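Local coordinates for 2-C-methyl-D-erythritol 4-phosphate cytidylyltransferase (PDB 4KT7), which probably catalyses the transfer of a cytidylyl group from CTP to 2-C-methyl-D-erythritol 4-phosphate, releasing diphosphate, in the DXP pathway of isoprenoid biosynthesis, at residues D54-L58 against K97-P101; E65-K69 against R80-G84; V106-D110 against F121-I125; A137-K141 against H210-S214. All blocks are in the same frame, centred on the assembly; numbering follows the deposited sequence.

All four contacts reach one mixed beta-sheet. Interactions 1 and 3 are buried, interaction 2 is at the surface and interaction 4 is partly buried. Interactions 1 and 2 use neighbouring parallel strands, 55-60 and 79-83 respectively, and touch through Arg-80; Leu-99 of interaction 1 also packs on Val-106 of interaction 3. Interaction 4 lies on the opposite side of the chain's centre from interactions 1 and 2, yet meets interaction 3 where Lys-123 NZ bonds His-210 O. Chemistry follows place: a buried carboxylate gripping a loop in interaction 1, tyrosine hydroxyls on a glutamate in 2, apolar and aromatic packing without hydrogen bonds in 3, and backbone acceptors with a sandwiched tyrosine in 4.

Interaction 1: D54-L58 against K97-P101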
loop_
_atom_site.group_PDB
_atom_site.type_symbol
_atom_site.label_atom_id
_atom_site.label_comp_id
_atom_site.label_asym_id
_atom_site.label_seq_id
_atom_site.Cartn_x
_atom_site.Cartn_y
_atom_site.Cartn_z
ATOM N N ASP A 54 6.955 -30.364 5.279
ATOM C CA ASP A 54 7.812 -31.478 5.714
ATOM C C ASP A 54 9.208 -31.051 6.158
ATOM O O ASP A 54 9.860 -31.763 6.914
ATOM C CB ASP A 54 7.925 -32.547 4.625
ATOM C CG ASP A 54 6.589 -33.176 4.291
ATOM O OD1 ASP A 54 6.072 -33.908 5.149
ATOM O OD2 ASP A 54 6.059 -32.931 3.175
ATOM N N GLU A 55 9.665 -29.904 5.675
ATOM C CA GLU A 55 10.968 -29.375 6.077
ATOM C C GLU A 55 10.994 -27.876 5.917
ATOM O O GLU A 55 10.274 -27.324 5.081
ATOM C CB GLU A 55 12.086 -29.943 5.203
ATOM C CG GLU A 55 12.172 -29.299 3.837
ATOM C CD GLU A 55 13.287 -29.872 2.961
ATOM O OE1 GLU A 55 14.178 -30.595 3.476
ATOM O OE2 GLU A 55 13.261 -29.597 1.744
ATOM N N ILE A 56 11.852 -27.219 6.693
ATOM C CA ILE A 56 11.967 -25.762 6.651
ATOM C C ILE A 56 13.426 -25.356 6.455
ATOM O O ILE A 56 14.302 -25.746 7.244
ATOM C CB ILE A 56 11.460 -25.135 7.974
ATOM C CG1 ILE A 56 9.985 -25.486 8.223
ATOM C CG2 ILE A 56 11.668 -23.608 7.981
ATOM C CD1 ILE A 56 9.457 -24.915 9.552
ATOM N N ILE A 57 13.677 -24.565 5.416
ATOM C CA ILE A 57 15.015 -24.064 5.101
ATOM C C ILE A 57 15.049 -22.563 5.357
ATOM O O ILE A 57 14.289 -21.806 4.736
ATOM C CB ILE A 57 15.380 -24.270 3.610
ATOM C CG1 ILE A 57 15.179 -25.724 3.184
ATOM C CG2 ILE A 57 16.819 -23.841 3.346
ATOM C CD1 ILE A 57 15.866 -26.679 4.027
ATOM N N LEU A 58 15.891 -22.146 6.299
ATOM C CA LEU A 58 16.133 -20.731 6.558
ATOM C C LEU A 58 17.283 -20.284 5.693
ATOM O O LEU A 58 18.314 -20.949 5.609
ATOM C CB LEU A 58 16.516 -20.492 8.015
ATOM C CG LEU A 58 15.391 -20.591 9.033
ATOM C CD1 LEU A 58 15.971 -20.779 10.430
ATOM C CD2 LEU A 58 14.583 -19.316 8.975
ATOM N N LYS A 97 18.457 -24.851 -3.865
ATOM C CA LYS A 97 19.508 -25.862 -4.029
ATOM C C LYS A 97 19.610 -26.803 -2.833
ATOM O O LYS A 97 20.097 -27.938 -2.961
ATOM C CB LYS A 97 20.873 -25.181 -4.236
ATOM C CG LYS A 97 21.161 -24.746 -5.672
ATOM C CD LYS A 97 22.632 -24.310 -5.814
ATOM C CE LYS A 97 22.875 -22.993 -5.116
ATOM N NZ LYS A 97 24.312 -22.567 -5.146
ATOM N N ALA A 98 19.177 -26.331 -1.666
ATOM C CA ALA A 98 19.331 -27.094 -0.420
ATOM C C ALA A 98 18.120 -27.959 -0.058
ATOM O O ALA A 98 18.092 -28.586 1.001
ATOM C CB ALA A 98 19.658 -26.159 0.739
ATOM N N LEU A 99 17.120 -27.991 -0.930
ATOM C CA LEU A 99 15.900 -28.753 -0.654
ATOM C C LEU A 99 16.173 -30.259 -0.715
ATOM O O LEU A 99 17.026 -30.720 -1.480
ATOM C CB LEU A 99 14.767 -28.375 -1.631
ATOM C CG LEU A 99 14.271 -26.919 -1.587
ATOM C CD1 LEU A 99 13.089 -26.680 -2.516
ATOM C CD2 LEU A 99 13.900 -26.522 -0.170
ATOM N N ASP A 100 15.454 -31.008 0.117
ATOM C CA ASP A 100 15.482 -32.467 0.105
ATOM C C ASP A 100 15.213 -32.984 -1.313
ATOM O O ASP A 100 14.377 -32.417 -2.021
ATOM C CB ASP A 100 14.383 -32.953 1.038
ATOM C CG ASP A 100 14.529 -34.397 1.397
ATOM O OD1 ASP A 100 14.196 -35.251 0.544
ATOM O OD2 ASP A 100 14.964 -34.680 2.536
ATOM N N PRO A 101 15.918 -34.046 -1.742
ATOM C CA PRO A 101 15.718 -34.593 -3.093
ATOM C C PRO A 101 14.273 -35.024 -3.362
ATOM O O PRO A 101 13.838 -35.067 -4.518
ATOM C CB PRO A 101 16.624 -35.828 -3.108
ATOM C CG PRO A 101 17.671 -35.542 -2.092
ATOM C CD PRO A 101 16.980 -34.762 -1.014
HETATM O O HOH W 1 15.033 -32.965 4.842
#
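Strand residues Glu-55 and Ile-57 face the irregular 97-101 loop, with CA atoms 8.1 Å apart for Glu-55 and Asp-100 and 7.5 Å apart for Ile-57 and Leu-99, so side chains bridge the gap. The buried carboxylate of Glu-55 carries the polar part: Asp-100 N donates to its OE2 at 3.1 Å, nearly straight (164°) and on the syn lone pair. Ser-11 OG also bonds OE2, while OE1 forms a salt bridge with Arg-80 NH1, so both oxygens are engaged. The carboxylate of Asp-100 is turned 63° from that of Glu-55, and its OD1 accepts a hydrogen bond from Gln-102 N, just past the segment; a water donates to Glu-55 OE1 and Asp-100 OD2, 2.9 Å from each, and probably eases the proximity of the like charges. An alanine in place of Glu-55 would probably leave Asp-100 N and Ser-11 without their acceptor and Arg-80 without its carboxylate mate. Beside this polar cluster, Leu-99 CD2 packs on Ile-57 CG1 at 3.7 Å. Ile-57 holds CG1 beside its backbone N (chi1 -53°), the branch that meets the leucine. Leu-99 also touches Ser-11 and Ile-13, extending the packing to strand 10-16. The contact pins the connection between helix 88-97 and strand 105-110 across strand 55-60, as expected for a crossover in the Rossmann-like alpha/beta fold of GT-A nucleotidyltransferases.

Interaction 2: E65-K69 against R80-G84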
loop_
_atom_site.group_PDB
_atom_site.type_symbol
_atom_site.label_atom_id
_atom_site.label_comp_id
_atom_site.label_asym_id
_atom_site.label_seq_id
_atom_site.Cartn_x
_atom_site.Cartn_y
_atom_site.Cartn_z
ATOM N N GLU A 65 24.742 -16.193 12.012
ATOM C CA GLU A 65 24.731 -17.645 12.217
ATOM C C GLU A 65 24.632 -18.090 13.689
ATOM O O GLU A 65 23.831 -18.958 14.021
ATOM C CB GLU A 65 25.926 -18.319 11.529
ATOM C CG GLU A 65 25.916 -19.841 11.673
ATOM C CD GLU A 65 26.959 -20.540 10.814
ATOM O OE1 GLU A 65 27.865 -19.850 10.287
ATOM O OE2 GLU A 65 26.876 -21.785 10.670
ATOM N N ASP A 66 25.426 -17.485 14.565
ATOM C CA ASP A 66 25.407 -17.852 15.980
ATOM C C ASP A 66 24.047 -17.643 16.642
ATOM O O ASP A 66 23.561 -18.507 17.367
ATOM C CB ASP A 66 26.494 -17.093 16.738
ATOM C CG ASP A 66 27.883 -17.591 16.400
ATOM O OD1 ASP A 66 28.023 -18.815 16.173
ATOM O OD2 ASP A 66 28.823 -16.765 16.351
ATOM N N ILE A 67 23.436 -16.494 16.387
ATOM C CA ILE A 67 22.098 -16.221 16.898
ATOM C C ILE A 67 21.058 -17.108 16.208
ATOM O O ILE A 67 20.053 -17.493 16.820
ATOM C CB ILE A 67 21.729 -14.733 16.733
ATOM C CG1 ILE A 67 22.798 -13.860 17.395
ATOM C CG2 ILE A 67 20.364 -14.443 17.325
ATOM C CD1 ILE A 67 22.978 -14.118 18.879
ATOM N N ILE A 68 21.295 -17.441 14.940
ATOM C CA ILE A 68 20.419 -18.382 14.243
ATOM C C ILE A 68 20.435 -19.757 14.907
ATOM O O ILE A 68 19.379 -20.372 15.089
ATOM C CB ILE A 68 20.763 -18.518 12.750
ATOM C CG1 ILE A 68 20.353 -17.245 12.000
ATOM C CG2 ILE A 68 20.013 -19.689 12.129
ATOM C CD1 ILE A 68 18.839 -17.040 11.925
ATOM N N LYS A 69 21.624 -20.227 15.285
ATOM C CA LYS A 69 21.757 -21.498 15.988
ATOM C C LYS A 69 20.993 -21.494 17.315
ATOM O O LYS A 69 20.344 -22.483 17.682
ATOM C CB LYS A 69 23.235 -21.796 16.260
ATOM C CG LYS A 69 24.075 -22.050 15.020
ATOM C CD LYS A 69 25.527 -22.339 15.414
ATOM C CE LYS A 69 26.376 -22.727 14.208
ATOM N NZ LYS A 69 27.817 -22.944 14.556
ATOM N N ARG A 80 16.567 -26.479 9.067
ATOM C CA ARG A 80 17.991 -26.185 8.951
ATOM C C ARG A 80 18.187 -24.878 8.207
ATOM O O ARG A 80 17.215 -24.238 7.790
ATOM C CB ARG A 80 18.726 -27.331 8.255
ATOM C CG ARG A 80 18.199 -27.623 6.863
ATOM C CD ARG A 80 18.844 -28.862 6.238
ATOM N NE ARG A 80 18.493 -28.954 4.820
ATOM C CZ ARG A 80 17.420 -29.589 4.360
ATOM N NH1 ARG A 80 16.605 -30.203 5.207
ATOM N NH2 ARG A 80 17.159 -29.607 3.055
ATOM N N TYR A 81 19.442 -24.475 8.040
ATOM C CA TYR A 81 19.736 -23.205 7.385
ATOM C C TYR A 81 20.868 -23.311 6.380
ATOM O O TYR A 81 21.759 -24.163 6.523
ATOM C CB TYR A 81 20.060 -22.137 8.436
ATOM C CG TYR A 81 21.322 -22.393 9.244
ATOM C CD1 TYR A 81 22.574 -22.025 8.762
ATOM C CD2 TYR A 81 21.253 -22.966 10.510
ATOM C CE1 TYR A 81 23.720 -22.243 9.510
ATOM C CE2 TYR A 81 22.396 -23.194 11.261
ATOM C CZ TYR A 81 23.623 -22.828 10.753
ATOM O OH TYR A 81 24.756 -23.045 11.500
ATOM N N VAL A 82 20.825 -22.434 5.376
ATOM C CA VAL A 82 21.928 -22.225 4.439
ATOM C C VAL A 82 22.263 -20.736 4.383
ATOM O O VAL A 82 21.444 -19.895 4.782
ATOM C CB VAL A 82 21.588 -22.732 3.007
ATOM C CG1 VAL A 82 21.521 -24.254 2.999
ATOM C CG2 VAL A 82 20.277 -22.152 2.530
ATOM N N TYR A 83 23.456 -20.405 3.891
ATOM C CA TYR A 83 23.844 -19.005 3.754
ATOM C C TYR A 83 23.140 -18.414 2.536
ATOM O O TYR A 83 22.992 -19.083 1.508
ATOM C CB TYR A 83 25.356 -18.858 3.561
ATOM C CG TYR A 83 26.226 -19.241 4.745
ATOM C CD1 TYR A 83 25.706 -19.356 6.021
ATOM C CD2 TYR A 83 27.586 -19.474 4.568
ATOM C CE1 TYR A 83 26.528 -19.699 7.102
ATOM C CE2 TYR A 83 28.406 -19.815 5.623
ATOM C CZ TYR A 83 27.880 -19.926 6.886
ATOM O OH TYR A 83 28.722 -20.268 7.918
ATOM N N GLY A 84 22.719 -17.156 2.632
ATOM C CA GLY A 84 22.103 -16.496 1.490
ATOM C C GLY A 84 23.149 -15.856 0.589
ATOM O O GLY A 84 24.335 -16.125 0.728
#
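Both carboxylate oxygens of Glu-65 accept a tyrosine hydroxyl: Tyr-81 OH donates to OE2 and Tyr-83 OH to OE1, each at 2.6 Å. The two bonds differ in direction. Tyr-81 uses the anti lone pair of OE2, whereas Tyr-83 reaches OE1 on the syn side, 33° out of the carboxylate plane. Both rings stand steeply to the carboxylate. Glu-65 reaches them through an extended chain whose CG lies opposite the backbone N (chi1 -178°). A glutamine here, with no charge and a single acceptor oxygen, would probably leave one of the two tyrosine hydroxyls without an acceptor for its proton. Further out, Lys-69 CE rests 3.2 Å from Tyr-81 OH, while Ile-68 CG2 approaches Tyr-81 CD2 at 3.9 Å, obliquely to the ring. Ile-68 also touches Ile-60, as does Tyr-81, so the packing continues onto strand 55-60. The axes of helix segment 65-69 and strand segment 80-83 run nearly antiparallel, at 171° and 10.5 Å apart. The contact thus closes the beta-alpha-beta unit in which helix 65-73 connects strands 55-60 and 79-83, laying the helix against the sheet.

Interaction 3: V106-D110 against F121-I125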
loop_
_atom_site.group_PDB
_atom_site.type_symbol
_atom_site.label_atom_id
_atom_site.label_comp_id
_atom_site.label_asym_id
_atom_site.label_seq_id
_atom_site.Cartn_x
_atom_site.Cartn_y
_atom_site.Cartn_z
ATOM N N VAL A 106 7.214 -26.348 -3.134
ATOM C CA VAL A 106 7.974 -25.429 -2.289
ATOM C C VAL A 106 7.176 -24.172 -2.003
ATOM O O VAL A 106 6.612 -23.555 -2.917
ATOM C CB VAL A 106 9.360 -25.070 -2.889
ATOM C CG1 VAL A 106 9.234 -24.624 -4.321
ATOM C CG2 VAL A 106 10.057 -23.990 -2.059
ATOM N N LEU A 107 7.093 -23.830 -0.722
ATOM C CA LEU A 107 6.490 -22.578 -0.285
ATOM C C LEU A 107 7.617 -21.634 0.146
ATOM O O LEU A 107 8.579 -22.050 0.797
ATOM C CB LEU A 107 5.522 -22.864 0.880
ATOM C CG LEU A 107 4.871 -21.710 1.652
ATOM C CD1 LEU A 107 3.465 -22.124 2.103
ATOM C CD2 LEU A 107 5.711 -21.313 2.865
ATOM N N THR A 108 7.518 -20.363 -0.226
ATOM C CA THR A 108 8.525 -19.390 0.180
ATOM C C THR A 108 7.839 -18.361 1.060
ATOM O O THR A 108 6.651 -18.107 0.882
ATOM C CB THR A 108 9.147 -18.689 -1.035
ATOM O OG1 THR A 108 8.121 -17.970 -1.751
ATOM C CG2 THR A 108 9.747 -19.723 -1.962
ATOM N N HIS A 109 8.565 -17.767 2.002
ATOM C CA HIS A 109 7.969 -16.727 2.846
ATOM C C HIS A 109 9.060 -15.843 3.421
ATOM O O HIS A 109 10.155 -16.341 3.735
ATOM C CB HIS A 109 7.158 -17.350 3.983
ATOM C CG HIS A 109 6.477 -16.349 4.874
ATOM N ND1 HIS A 109 5.344 -15.652 4.482
ATOM C CD2 HIS A 109 6.752 -15.946 6.131
ATOM C CE1 HIS A 109 4.950 -14.878 5.481
ATOM N NE2 HIS A 109 5.782 -15.029 6.490
ATOM N N ASP A 110 8.760 -14.545 3.561
ATOM C CA ASP A 110 9.719 -13.580 4.106
ATOM C C ASP A 110 9.841 -13.762 5.605
ATOM O O ASP A 110 8.839 -13.687 6.334
ATOM C CB ASP A 110 9.266 -12.125 3.862
ATOM C CG ASP A 110 9.160 -11.763 2.388
ATOM O OD1 ASP A 110 9.864 -12.388 1.555
ATOM O OD2 ASP A 110 8.372 -10.833 2.065
ATOM N N PHE A 121 -0.981 -19.891 5.459
ATOM C CA PHE A 121 -0.065 -20.897 4.915
ATOM C C PHE A 121 -0.798 -22.132 4.409
ATOM O O PHE A 121 -0.458 -22.667 3.355
ATOM C CB PHE A 121 0.966 -21.314 5.965
ATOM C CG PHE A 121 1.978 -20.238 6.270
ATOM C CD1 PHE A 121 3.073 -20.047 5.443
ATOM C CD2 PHE A 121 1.829 -19.421 7.385
ATOM C CE1 PHE A 121 4.021 -19.050 5.727
ATOM C CE2 PHE A 121 2.761 -18.432 7.668
ATOM C CZ PHE A 121 3.856 -18.250 6.834
ATOM N N LEU A 122 -1.790 -22.593 5.167
ATOM C CA LEU A 122 -2.603 -23.737 4.746
ATOM C C LEU A 122 -3.378 -23.427 3.466
ATOM O O LEU A 122 -3.471 -24.267 2.566
ATOM C CB LEU A 122 -3.576 -24.132 5.853
ATOM C CG LEU A 122 -2.946 -24.701 7.134
ATOM C CD1 LEU A 122 -4.003 -25.015 8.197
ATOM C CD2 LEU A 122 -2.142 -25.951 6.807
ATOM N N LYS A 123 -3.928 -22.217 3.370
ATOM C CA LYS A 123 -4.669 -21.824 2.170
ATOM C C LYS A 123 -3.764 -21.786 0.958
ATOM O O LYS A 123 -4.170 -22.162 -0.150
ATOM C CB LYS A 123 -5.323 -20.456 2.363
ATOM C CG LYS A 123 -6.577 -20.502 3.241
ATOM C CD LYS A 123 -6.845 -19.128 3.872
ATOM C CE LYS A 123 -7.066 -18.060 2.808
ATOM N NZ LYS A 123 -7.115 -16.659 3.358
ATOM N N THR A 124 -2.539 -21.311 1.159
ATOM C CA THR A 124 -1.571 -21.252 0.069
ATOM C C THR A 124 -1.203 -22.671 -0.362
ATOM O O THR A 124 -1.158 -22.973 -1.553
ATOM C CB THR A 124 -0.314 -20.496 0.513
ATOM O OG1 THR A 124 -0.706 -19.220 1.013
ATOM C CG2 THR A 124 0.644 -20.298 -0.645
ATOM N N ILE A 125 -0.959 -23.552 0.606
ATOM C CA ILE A 125 -0.655 -24.953 0.286
ATOM C C ILE A 125 -1.824 -25.654 -0.445
ATOM O O ILE A 125 -1.628 -26.327 -1.467
ATOM C CB ILE A 125 -0.249 -25.723 1.569
ATOM C CG1 ILE A 125 1.125 -25.254 2.043
ATOM C CG2 ILE A 125 -0.235 -27.250 1.363
ATOM C CD1 ILE A 125 1.545 -25.898 3.358
#
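Phe-121 directs its ring edge at one face of His-109 in a T-shaped pair, with centroids 4.8 Å apart and planes at 68°. CZ of Phe-121 stands 3.6 Å above the plane of the His-109 ring, over its centre, while Phe-121 CE1 lies 3.7 Å from His-109 CG. His-109 carries its CG opposite the backbone N (chi1 -178°), which sends the imidazole off the strand to meet that edge. Its NE2 bonds Arg-113 O, fixing the far side of the imidazole while the phenylalanine occupies one face. Leu-107 also packs along the phenylalanine edge: its CD2 is 3.9 Å from Phe-121 CD1. The other methyl, CD1, lies 3.9 Å from Ile-125 CG1, one helical turn beyond Phe-121, and makes a longer approach to Thr-124 CG2. The leucine therefore bridges successive turns of the helix. Pro-168 of strand 168-172 and Val-47 of helix 39-48 also touch Phe-121, joining the cluster to both elements. The short axes of strand 106-110 and helix 121-125 cross at 143°, 10.1 Å apart: helix 118-127 packs on a central sheet strand through apolar and aromatic side chains, a characteristic layer of the alpha/beta fold of the GT-A clan.

Interaction 4: A137-K141 against H210-S214; sequences ATKSK and HGEYS
Ala-137 and His-210 form a parallel beta bridge at the end of strands 133-139 and 206-210, beyond which the 210-214 segment leaves the sheet as a loop. Gly-211 N donates to Ala-137 O at 2.8 Å with a 162° angle at the hydrogen; the donor stands well above the carbonyl plane. The same oxygen receives a CA-H...O contact from His-210 CA. The next carbonyl acceptor engaged across the contact, Lys-139 O, takes the hydroxyl of Tyr-213, with OH 2.6 Å away and tilted only 16° from the carbonyl plane. Lys-139 N donates to a water at 3.1 Å, and that water also pairs with His-210 ND1, linking strand and loop without direct contact between the two groups. Beyond the two segments, Lys-123 NZ bonds His-210 O, Gln-166 NE2 bonds Glu-212 O, and Ser-117 OG pairs with Glu-212 OE2, so the loop is tied to the body of the domain by backbone and side chain alike. His-210 also packs on Met-151 of the second subunit, placing this edge of the sheet beside the dimer partner. The Tyr-213 ring is clasped between Thr-138 of the strand and Lys-141 of the loop that follows it. Thr-138 CG2 lies over the centre of one face in a CH-pi contact, while Lys-141 runs its extended chain across the opposite face. There, Lys-141 CE sits 3.9 Å from the Tyr-213 ring centroid, and Lys-141 NZ makes a cation-pi contact 4.4 Å from that centroid, 14° off the ring normal.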
loop_
_atom_site.group_PDB
_atom_site.type_symbol
_atom_site.label_atom_id
_atom_site.label_comp_id
_atom_site.label_asym_id
_atom_site.label_seq_id
_atom_site.Cartn_x
_atom_site.Cartn_y
_atom_site.Cartn_z
ATOM N N ALA A 137 -2.135 -12.162 -1.924
ATOM C CA ALA A 137 -2.230 -10.750 -2.306
ATOM C C ALA A 137 -3.488 -10.160 -1.694
ATOM O O ALA A 137 -4.390 -10.911 -1.309
ATOM C CB ALA A 137 -2.250 -10.609 -3.854
ATOM N N THR A 138 -3.541 -8.826 -1.585
ATOM C CA THR A 138 -4.712 -8.158 -1.003
ATOM C C THR A 138 -5.164 -7.019 -1.899
ATOM O O THR A 138 -4.326 -6.308 -2.474
ATOM C CB THR A 138 -4.443 -7.571 0.392
ATOM O OG1 THR A 138 -3.281 -6.724 0.348
ATOM C CG2 THR A 138 -4.280 -8.686 1.452
ATOM N N LYS A 139 -6.481 -6.848 -2.020
ATOM C CA LYS A 139 -7.002 -5.781 -2.853
ATOM C C LYS A 139 -6.460 -4.465 -2.322
ATOM O O LYS A 139 -6.448 -4.235 -1.106
ATOM C CB LYS A 139 -8.525 -5.747 -2.855
ATOM C CG LYS A 139 -9.074 -4.693 -3.815
ATOM C CD LYS A 139 -10.602 -4.675 -3.800
ATOM C CE LYS A 139 -11.160 -5.816 -4.644
ATOM N NZ LYS A 139 -12.594 -6.052 -4.315
ATOM N N SER A 140 -5.968 -3.617 -3.216
ATOM C CA SER A 140 -5.353 -2.380 -2.761
ATOM C C SER A 140 -6.423 -1.473 -2.199
ATOM O O SER A 140 -7.442 -1.197 -2.860
ATOM C CB SER A 140 -4.608 -1.673 -3.899
ATOM O OG SER A 140 -4.156 -0.403 -3.455
ATOM N N LYS A 141 -6.204 -1.044 -0.965
ATOM C CA LYS A 141 -7.056 -0.056 -0.339
ATOM C C LYS A 141 -6.744 1.358 -0.820
ATOM O O LYS A 141 -7.614 2.209 -0.798
ATOM C CB LYS A 141 -6.923 -0.130 1.184
ATOM C CG LYS A 141 -7.724 -1.245 1.816
ATOM C CD LYS A 141 -7.648 -1.155 3.357
ATOM C CE LYS A 141 -8.432 -2.288 4.017
ATOM N NZ LYS A 141 -8.331 -2.308 5.510
ATOM N N HIS A 210 -6.352 -14.795 -1.250
ATOM C CA HIS A 210 -6.524 -13.600 -0.421
ATOM C C HIS A 210 -5.586 -13.638 0.781
ATOM O O HIS A 210 -5.602 -14.586 1.582
ATOM C CB HIS A 210 -7.968 -13.452 0.066
ATOM C CG HIS A 210 -8.939 -13.104 -1.020
ATOM N ND1 HIS A 210 -8.957 -11.869 -1.635
ATOM C CD2 HIS A 210 -9.936 -13.825 -1.591
ATOM C CE1 HIS A 210 -9.916 -11.849 -2.546
ATOM N NE2 HIS A 210 -10.524 -13.021 -2.539
ATOM N N GLY A 211 -4.764 -12.602 0.903
ATOM C CA GLY A 211 -3.858 -12.485 2.023
ATOM C C GLY A 211 -4.484 -11.718 3.174
ATOM O O GLY A 211 -5.710 -11.568 3.270
ATOM N N GLU A 212 -3.634 -11.227 4.057
ATOM C CA GLU A 212 -4.092 -10.554 5.248
ATOM C C GLU A 212 -3.518 -9.150 5.261
ATOM O O GLU A 212 -2.344 -8.967 4.966
ATOM C CB GLU A 212 -3.678 -11.365 6.486
ATOM C CG GLU A 212 -4.528 -12.640 6.654
ATOM C CD GLU A 212 -3.883 -13.722 7.525
ATOM O OE1 GLU A 212 -2.745 -13.522 8.016
ATOM O OE2 GLU A 212 -4.515 -14.792 7.696
ATOM N N TYR A 213 -4.351 -8.156 5.577
ATOM C CA TYR A 213 -3.869 -6.783 5.620
ATOM C C TYR A 213 -2.870 -6.625 6.760
ATOM O O TYR A 213 -1.943 -5.827 6.675
ATOM C CB TYR A 213 -5.032 -5.779 5.734
ATOM C CG TYR A 213 -5.788 -5.637 4.430
ATOM C CD1 TYR A 213 -5.228 -4.960 3.357
ATOM C CD2 TYR A 213 -7.056 -6.198 4.267
ATOM C CE1 TYR A 213 -5.907 -4.844 2.138
ATOM C CE2 TYR A 213 -7.746 -6.087 3.053
ATOM C CZ TYR A 213 -7.168 -5.400 2.001
ATOM O OH TYR A 213 -7.849 -5.282 0.811
ATOM N N SER A 214 -3.061 -7.408 7.815
ATOM C CA SER A 214 -2.144 -7.401 8.951
ATOM C C SER A 214 -0.764 -7.999 8.639
ATOM O O SER A 214 0.175 -7.806 9.402
ATOM C CB SER A 214 -2.770 -8.152 10.132
ATOM O OG SER A 214 -3.192 -9.450 9.725
HETATM O O HOH W 2 -8.109 -9.021 -0.530
#